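Local coordinates for protein glycosyl transferase (Staphylococcus aureus, PDB 5U02) that belongs to the TarS family of glycosyl transferases and is modelled here as a helical linker domain followed by beta-rich C-terminal domains, at residues 144-149 against 298-303; 148-153 against 195-200; 240-245 against 253-258. All coordinates share one frame; numbering follows the deposited sequence.

Contact 1. Residues 144-149 against 298-303; sequences FKFDNH and GYVFEE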
# COMPACT_ATOMS: atom_id res chain seq x y z
N PHE A 144 5.11 15.46 -13.92
CA PHE A 144 5.50 14.25 -14.65
C PHE A 144 6.98 14.35 -15.00
O PHE A 144 7.34 15.10 -15.91
CB PHE A 144 4.65 14.07 -15.90
CG PHE A 144 4.87 12.76 -16.60
CD1 PHE A 144 5.93 12.60 -17.48
CD2 PHE A 144 4.03 11.69 -16.38
CE1 PHE A 144 6.15 11.39 -18.13
CE2 PHE A 144 4.23 10.47 -17.02
CZ PHE A 144 5.29 10.32 -17.89
N LYS A 145 7.81 13.59 -14.29
CA LYS A 145 9.24 13.48 -14.58
C LYS A 145 9.61 12.02 -14.78
O LYS A 145 8.97 11.12 -14.23
CB LYS A 145 10.09 14.06 -13.44
CG LYS A 145 9.63 15.41 -12.91
CD LYS A 145 9.87 16.53 -13.91
CE LYS A 145 9.78 17.88 -13.23
NZ LYS A 145 9.80 19.02 -14.20
N PHE A 146 10.66 11.77 -15.57
CA PHE A 146 11.08 10.40 -15.81
C PHE A 146 12.51 10.38 -16.31
O PHE A 146 13.06 11.39 -16.76
CB PHE A 146 10.14 9.69 -16.80
CG PHE A 146 10.30 10.12 -18.23
CD1 PHE A 146 9.96 11.40 -18.63
CD2 PHE A 146 10.76 9.23 -19.19
CE1 PHE A 146 10.09 11.80 -19.96
CE2 PHE A 146 10.90 9.62 -20.51
CZ PHE A 146 10.56 10.90 -20.90
N ASP A 147 13.12 9.20 -16.17
CA ASP A 147 14.45 8.91 -16.70
C ASP A 147 14.50 7.41 -16.97
O ASP A 147 13.48 6.73 -16.96
CB ASP A 147 15.53 9.40 -15.73
CG ASP A 147 15.32 8.90 -14.30
OD1 ASP A 147 15.02 7.70 -14.12
OD2 ASP A 147 15.43 9.72 -13.36
N ASN A 148 15.71 6.89 -17.22
CA ASN A 148 15.87 5.46 -17.50
C ASN A 148 15.68 4.59 -16.26
O ASN A 148 15.82 3.36 -16.36
CB ASN A 148 17.24 5.19 -18.11
CG ASN A 148 18.37 5.46 -17.14
OD1 ASN A 148 18.50 6.56 -16.61
ND2 ASN A 148 19.19 4.44 -16.89
N HIS A 149 15.37 5.18 -15.11
CA HIS A 149 15.27 4.46 -13.85
C HIS A 149 13.87 4.46 -13.27
O HIS A 149 13.42 3.43 -12.75
CB HIS A 149 16.28 5.04 -12.85
CG HIS A 149 16.08 4.61 -11.43
ND1 HIS A 149 15.64 5.46 -10.44
CD2 HIS A 149 16.22 3.39 -10.85
CE1 HIS A 149 15.55 4.79 -9.30
NE2 HIS A 149 15.89 3.53 -9.52
N GLY A 298 15.18 13.06 -27.80
CA GLY A 298 15.95 13.11 -26.59
C GLY A 298 15.75 11.86 -25.74
O GLY A 298 14.69 11.24 -25.74
N TYR A 299 16.81 11.49 -25.03
CA TYR A 299 16.78 10.41 -24.05
C TYR A 299 17.22 10.96 -22.70
O TYR A 299 18.29 11.58 -22.60
CB TYR A 299 17.68 9.24 -24.46
CG TYR A 299 17.04 8.32 -25.47
CD1 TYR A 299 17.09 8.59 -26.84
CD2 TYR A 299 16.38 7.16 -25.06
CE1 TYR A 299 16.50 7.75 -27.76
CE2 TYR A 299 15.79 6.31 -25.97
CZ TYR A 299 15.85 6.61 -27.32
OH TYR A 299 15.27 5.76 -28.23
N VAL A 300 16.40 10.75 -21.67
CA VAL A 300 16.68 11.26 -20.34
C VAL A 300 17.24 10.12 -19.49
O VAL A 300 16.65 9.03 -19.44
CB VAL A 300 15.42 11.86 -19.70
CG1 VAL A 300 15.20 13.28 -20.21
CG2 VAL A 300 14.20 10.99 -19.97
N PHE A 301 18.37 10.38 -18.84
CA PHE A 301 19.00 9.43 -17.95
C PHE A 301 19.07 10.02 -16.55
O PHE A 301 19.11 11.24 -16.38
CB PHE A 301 20.42 9.06 -18.43
CG PHE A 301 20.43 8.27 -19.72
CD1 PHE A 301 20.33 8.91 -20.94
CD2 PHE A 301 20.53 6.89 -19.70
CE1 PHE A 301 20.34 8.19 -22.12
CE2 PHE A 301 20.54 6.16 -20.87
CZ PHE A 301 20.45 6.81 -22.09
N GLU A 302 19.07 9.14 -15.55
CA GLU A 302 19.20 9.59 -14.17
C GLU A 302 20.59 10.16 -13.94
O GLU A 302 21.60 9.56 -14.31
CB GLU A 302 18.94 8.43 -13.21
CG GLU A 302 19.62 7.13 -13.60
CD GLU A 302 19.66 6.11 -12.46
OE1 GLU A 302 20.11 4.97 -12.70
OE2 GLU A 302 19.25 6.45 -11.33
N GLU A 303 20.65 11.34 -13.33
CA GLU A 303 21.93 11.97 -13.06
C GLU A 303 22.56 11.35 -11.81
O GLU A 303 21.87 10.85 -10.93
CB GLU A 303 21.77 13.48 -12.89
CG GLU A 303 21.29 14.18 -14.17
CD GLU A 303 21.38 15.69 -14.07
OE1 GLU A 303 20.89 16.25 -13.07
OE2 GLU A 303 21.95 16.32 -14.98
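Asn148 and Glu302 face each other with matching first torsions: in both, CG stands between the backbone N and the carbonyl carbon (chi1 66° in Asn148). The amide of Asn148 is thereby carried across to 298-303, where OD1 accepts a hydrogen bond from the backbone N of Glu302 at 2.8 Å; the donor arrives almost in line with the C=O bond, at 174°. ND2 of the same amide is hydrogen-bonded to Tyr353 OH and Thr348 OG1, and with both ends engaged the group is fixed against a flip. The side chains of Phe301 and Asn148 cross at about a right angle, Phe301 CD2 3.6 Å from Asn148 CG. Beyond CG, the extended chain of Glu302 runs to His149, its CD resting 3.6 Å from His149 CB; carboxylate and imidazole planes are nearly parallel without stacking, and the ring stacks on His350 instead. OE1 of the buried Glu302 is hydrogen-bonded to His350 N and Thr348 OG1. Asp147 leans its CB on the Phe301-Glu302 peptide, while its OD1 takes the N-H of His149 (OD1 to N 2.7 Å) in an Asx turn just past the end of strand 138-146 and also accepts from Lys150 N. Farther back, Val300 CG2 makes a CH-pi contact over one face of the Phe146 ring, 3.8 Å from the ring centroid and displaced toward its rim. The contact joins the turn between strands 138-146 and 150-159 to the loop before strand 304-310, with Pro258 beside Phe146 and strand 313-323 flanking Phe301, so that the two E-set domains meet here.

Contact 2. Residues 148-153 against 195-200; sequences NHKIVT and RFNIML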
# COMPACT_ATOMS: atom_id res chain seq x y z
N ASN A 148 15.71 6.89 -17.22
CA ASN A 148 15.87 5.46 -17.50
C ASN A 148 15.68 4.59 -16.26
O ASN A 148 15.82 3.36 -16.36
CB ASN A 148 17.24 5.19 -18.11
CG ASN A 148 18.37 5.46 -17.14
OD1 ASN A 148 18.50 6.56 -16.61
ND2 ASN A 148 19.19 4.44 -16.89
N HIS A 149 15.37 5.18 -15.11
CA HIS A 149 15.27 4.46 -13.85
C HIS A 149 13.87 4.46 -13.27
O HIS A 149 13.42 3.43 -12.75
CB HIS A 149 16.28 5.04 -12.85
CG HIS A 149 16.08 4.61 -11.43
ND1 HIS A 149 15.64 5.46 -10.44
CD2 HIS A 149 16.22 3.39 -10.85
CE1 HIS A 149 15.55 4.79 -9.30
NE2 HIS A 149 15.89 3.53 -9.52
N LYS A 150 13.13 5.56 -13.38
CA LYS A 150 11.77 5.60 -12.86
C LYS A 150 10.98 6.72 -13.51
O LYS A 150 11.54 7.65 -14.10
CB LYS A 150 11.76 5.78 -11.34
CG LYS A 150 12.36 7.09 -10.88
CD LYS A 150 12.21 7.29 -9.37
CE LYS A 150 12.82 8.61 -8.93
NZ LYS A 150 12.66 8.83 -7.47
N ILE A 151 9.66 6.63 -13.37
CA ILE A 151 8.73 7.70 -13.71
C ILE A 151 8.14 8.22 -12.41
O ILE A 151 7.70 7.43 -11.56
CB ILE A 151 7.62 7.20 -14.65
CG1 ILE A 151 8.21 6.68 -15.96
CG2 ILE A 151 6.59 8.30 -14.90
CD1 ILE A 151 7.23 5.83 -16.76
N VAL A 152 8.12 9.54 -12.24
CA VAL A 152 7.49 10.18 -11.10
C VAL A 152 6.38 11.07 -11.63
O VAL A 152 6.64 12.02 -12.38
CB VAL A 152 8.50 11.00 -10.27
CG1 VAL A 152 7.82 11.60 -9.04
CG2 VAL A 152 9.68 10.13 -9.88
N THR A 153 5.14 10.77 -11.25
CA THR A 153 4.01 11.56 -11.69
C THR A 153 3.13 11.90 -10.49
O THR A 153 2.93 11.08 -9.59
CB THR A 153 3.19 10.85 -12.78
OG1 THR A 153 2.21 11.75 -13.30
CG2 THR A 153 2.48 9.63 -12.24
N ARG A 195 1.31 11.09 -5.47
CA ARG A 195 2.58 10.90 -6.16
C ARG A 195 2.87 9.41 -6.33
O ARG A 195 2.81 8.65 -5.36
CB ARG A 195 3.72 11.57 -5.40
CG ARG A 195 5.11 11.20 -5.90
CD ARG A 195 6.16 11.97 -5.13
NE ARG A 195 6.03 13.40 -5.37
CZ ARG A 195 6.97 14.15 -5.93
NH1 ARG A 195 8.13 13.61 -6.28
NH2 ARG A 195 6.75 15.45 -6.11
N PHE A 196 3.21 9.02 -7.55
CA PHE A 196 3.50 7.63 -7.88
C PHE A 196 4.91 7.53 -8.44
O PHE A 196 5.25 8.23 -9.40
CB PHE A 196 2.48 7.08 -8.89
CG PHE A 196 1.07 7.05 -8.37
CD1 PHE A 196 0.26 8.17 -8.46
CD2 PHE A 196 0.56 5.90 -7.79
CE1 PHE A 196 -1.05 8.14 -7.98
CE2 PHE A 196 -0.73 5.86 -7.31
CZ PHE A 196 -1.54 6.98 -7.40
N ASN A 197 5.74 6.67 -7.82
CA ASN A 197 7.04 6.30 -8.35
C ASN A 197 6.87 4.99 -9.10
O ASN A 197 6.61 3.95 -8.49
CB ASN A 197 8.08 6.15 -7.24
CG ASN A 197 8.29 7.43 -6.45
OD1 ASN A 197 8.22 8.52 -6.99
ND2 ASN A 197 8.55 7.28 -5.16
N ILE A 198 7.01 5.03 -10.43
CA ILE A 198 6.92 3.85 -11.28
C ILE A 198 8.34 3.42 -11.60
O ILE A 198 8.98 3.97 -12.51
CB ILE A 198 6.13 4.14 -12.56
CG1 ILE A 198 4.74 4.68 -12.25
CG2 ILE A 198 6.02 2.88 -13.40
CD1 ILE A 198 4.11 5.31 -13.46
N MET A 199 8.83 2.42 -10.88
CA MET A 199 10.18 1.90 -11.09
C MET A 199 10.19 1.02 -12.33
O MET A 199 9.49 0.01 -12.38
CB MET A 199 10.62 1.13 -9.85
CG MET A 199 10.27 1.82 -8.55
SD MET A 199 10.94 3.49 -8.49
CE MET A 199 12.68 3.13 -8.33
N LEU A 200 11.01 1.38 -13.31
CA LEU A 200 11.03 0.64 -14.57
C LEU A 200 11.52 -0.79 -14.38
O LEU A 200 11.14 -1.68 -15.16
CB LEU A 200 11.90 1.36 -15.60
CG LEU A 200 11.58 2.84 -15.81
CD1 LEU A 200 12.54 3.46 -16.78
CD2 LEU A 200 10.17 3.02 -16.31
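Ile151 and Ile198 form the buried aliphatic side of this antiparallel strand pair, their CB atoms 4.0 Å apart and their side chains crossing at a slant. Leu200 extends the apolar surface, the side chains of Leu200 and Ile151 crossing at about a right angle with Leu200 CD2 4.1 Å from Ile151 CD1. Thr153 and Phe196 point to the same face, which is covered by Phe144 and by Leu171 of strand 168-175; Thr153 OG1 bonds to Ala143 O. Backbone bonds join both hydrogen-bonded pairs in each direction, the shortest running from Ile198 N to Ile151 O at 2.7 Å. The other face, carrying Lys150, Val152, Asn197 and Met199, is partly solvent-accessible. There Met199, bent at chi2 and chi3 (-56° and -70°), curls so that SD sits 3.7 Å from Lys150 CB and CE reaches 3.4 Å from His149 NE2. Val152 lies alongside Asn197, CG2 3.6 Å from Asn197 OD1, and its CG1 comes 3.4 Å from Arg195 NH1. Lys150 NZ forms a salt bridge with Glu201 of the second subunit, and Asn197 ND2 a hydrogen bond with Asp202 of that subunit. Past the N-cap residue Met199 the chain enters helix 200-203, and Leu200 N still bonds to His149 O. A buried apolar face backs a mixed, partly exposed one, consistent with an antiparallel sheet of an immunoglobulin-like (E-set) domain.

Contact 3. Residues 240-245 against 253-258; sequences TAETSA and FYRLTP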
# COMPACT_ATOMS: atom_id res chain seq x y z
N THR A 240 10.43 18.16 -24.42
CA THR A 240 10.09 18.16 -25.84
C THR A 240 9.39 16.85 -26.20
O THR A 240 9.70 15.79 -25.65
CB THR A 240 11.36 18.32 -26.69
OG1 THR A 240 12.08 19.49 -26.26
CG2 THR A 240 11.01 18.46 -28.16
N ALA A 241 8.44 16.94 -27.12
CA ALA A 241 7.71 15.76 -27.56
C ALA A 241 8.68 14.69 -28.05
O ALA A 241 9.74 14.99 -28.60
CB ALA A 241 6.72 16.12 -28.66
N GLU A 242 8.32 13.43 -27.80
CA GLU A 242 9.05 12.22 -28.17
C GLU A 242 10.28 11.96 -27.30
O GLU A 242 10.98 10.96 -27.52
CB GLU A 242 9.46 12.21 -29.65
CG GLU A 242 8.27 12.26 -30.61
CD GLU A 242 7.36 11.04 -30.48
OE1 GLU A 242 7.88 9.93 -30.23
OE2 GLU A 242 6.13 11.19 -30.61
N THR A 243 10.56 12.80 -26.30
CA THR A 243 11.60 12.49 -25.32
C THR A 243 11.32 11.14 -24.68
O THR A 243 10.19 10.86 -24.25
CB THR A 243 11.67 13.59 -24.26
OG1 THR A 243 12.12 14.81 -24.85
CG2 THR A 243 12.63 13.20 -23.14
N SER A 244 12.35 10.29 -24.61
CA SER A 244 12.18 8.88 -24.28
C SER A 244 13.15 8.46 -23.18
O SER A 244 14.06 9.19 -22.79
CB SER A 244 12.41 7.98 -25.50
OG SER A 244 11.48 8.26 -26.52
N ALA A 245 12.93 7.24 -22.69
CA ALA A 245 13.80 6.58 -21.74
C ALA A 245 14.29 5.27 -22.34
O ALA A 245 13.51 4.53 -22.95
CB ALA A 245 13.06 6.31 -20.42
N PHE A 253 17.22 -3.68 -26.82
CA PHE A 253 17.01 -2.30 -26.40
C PHE A 253 15.65 -1.80 -26.86
O PHE A 253 15.17 -2.16 -27.94
CB PHE A 253 18.11 -1.40 -26.96
CG PHE A 253 19.41 -1.54 -26.23
CD1 PHE A 253 19.69 -0.76 -25.12
CD2 PHE A 253 20.36 -2.46 -26.66
CE1 PHE A 253 20.88 -0.90 -24.44
CE2 PHE A 253 21.56 -2.59 -25.99
CZ PHE A 253 21.82 -1.81 -24.88
N TYR A 254 15.03 -0.98 -26.02
CA TYR A 254 13.71 -0.42 -26.27
C TYR A 254 13.69 1.03 -25.84
O TYR A 254 14.54 1.48 -25.06
CB TYR A 254 12.61 -1.18 -25.50
CG TYR A 254 12.53 -2.66 -25.79
CD1 TYR A 254 13.41 -3.55 -25.18
CD2 TYR A 254 11.55 -3.18 -26.63
CE1 TYR A 254 13.33 -4.92 -25.43
CE2 TYR A 254 11.47 -4.54 -26.88
CZ TYR A 254 12.36 -5.40 -26.28
OH TYR A 254 12.28 -6.75 -26.52
N ARG A 255 12.71 1.77 -26.36
CA ARG A 255 12.42 3.11 -25.88
C ARG A 255 11.04 3.12 -25.25
O ARG A 255 10.12 2.44 -25.73
CB ARG A 255 12.51 4.16 -27.00
CG ARG A 255 11.56 3.97 -28.18
CD ARG A 255 11.64 5.18 -29.12
NE ARG A 255 10.99 4.97 -30.41
CZ ARG A 255 9.76 5.38 -30.70
NH1 ARG A 255 9.04 6.00 -29.77
NH2 ARG A 255 9.25 5.17 -31.90
N LEU A 256 10.91 3.85 -24.14
CA LEU A 256 9.63 4.13 -23.50
C LEU A 256 9.37 5.61 -23.72
O LEU A 256 10.14 6.46 -23.24
CB LEU A 256 9.65 3.77 -22.02
CG LEU A 256 8.37 3.93 -21.20
CD1 LEU A 256 7.28 3.07 -21.78
CD2 LEU A 256 8.59 3.57 -19.73
N THR A 257 8.32 5.93 -24.46
CA THR A 257 8.06 7.30 -24.92
C THR A 257 6.72 7.77 -24.41
O THR A 257 5.67 7.30 -24.89
CB THR A 257 8.10 7.36 -26.45
OG1 THR A 257 9.35 6.85 -26.93
CG2 THR A 257 7.93 8.80 -26.94
N PRO A 258 6.67 8.68 -23.44
CA PRO A 258 5.40 9.33 -23.11
C PRO A 258 4.94 10.21 -24.25
O PRO A 258 5.74 10.81 -24.97
CB PRO A 258 5.73 10.17 -21.87
CG PRO A 258 6.99 9.57 -21.32
CD PRO A 258 7.75 9.07 -22.51
O HOH W 1 5.89 12.64 -27.09
O HOH W 2 7.93 12.61 -24.37
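Ala245 and Leu256 form a hydrogen-bonded pair at the mouth of a beta hairpin, where the type II turn Thr240-Thr243 leads into strand 245-249 alongside strand 252-260. Both backbone bonds of the pair are 2.9 Å, Ala245 N to Leu256 O and Leu256 N to Ala245 O. One residue outward the backbones no longer pair with each other, and side chains take over. Ser244 OG, placed anti to its carbonyl carbon (chi1 -61°), lies 2.6 Å from Thr257 OG1, and either hydroxyl could donate; Glu242 O, 2.9 Å from Ser244 OG, is a competing acceptor for the serine proton. Thr257 OG1 has a second partner, Arg255 NH1 at 3.0 Å, which delivers its N-H within the guanidinium plane. The backbone N and O of Ser244 are satisfied by Gly298 and Val300. Glu242 OE1 lies well out of the Arg255 guanidinium plane, near enough only for a longer-range attraction of charges; it forms a salt bridge with Arg297, and a bound imidazole lies close by. Water fills in where strand and turn diverge: Pro258 O accepts from two waters, one of which takes the N-H of Glu242, while the other also donates to Thr243 O. Within the turn, Thr240 O receives both Thr243 N and Thr243 OG1 from the same face of its plane, the hydroxyl being nearer, with OG1 2.7 Å from Thr240 O.

Contacts 1 and 3 are largely buried and lie at the junction of the two E-set domains, whereas contact 2 is a strand pairing within the first of them, with one face in the core and the other turned toward a second subunit. Contacts 1 and 2 share Asn148 and His149, and Lys145 O probably bonds to Val152 N. The backbone of 240-245 pairs with that of 298-303, joining contacts 1 and 3. Their chemistry follows position: regular backbone bonding and aliphatic packing in contact 2, a side-chain amide bond and a CH-pi contact in contact 1, hydroxyls and waters in contact 3. Leu256 packs against Leu200 and Ile151, tying contact 3 to the apolar face of contact 2.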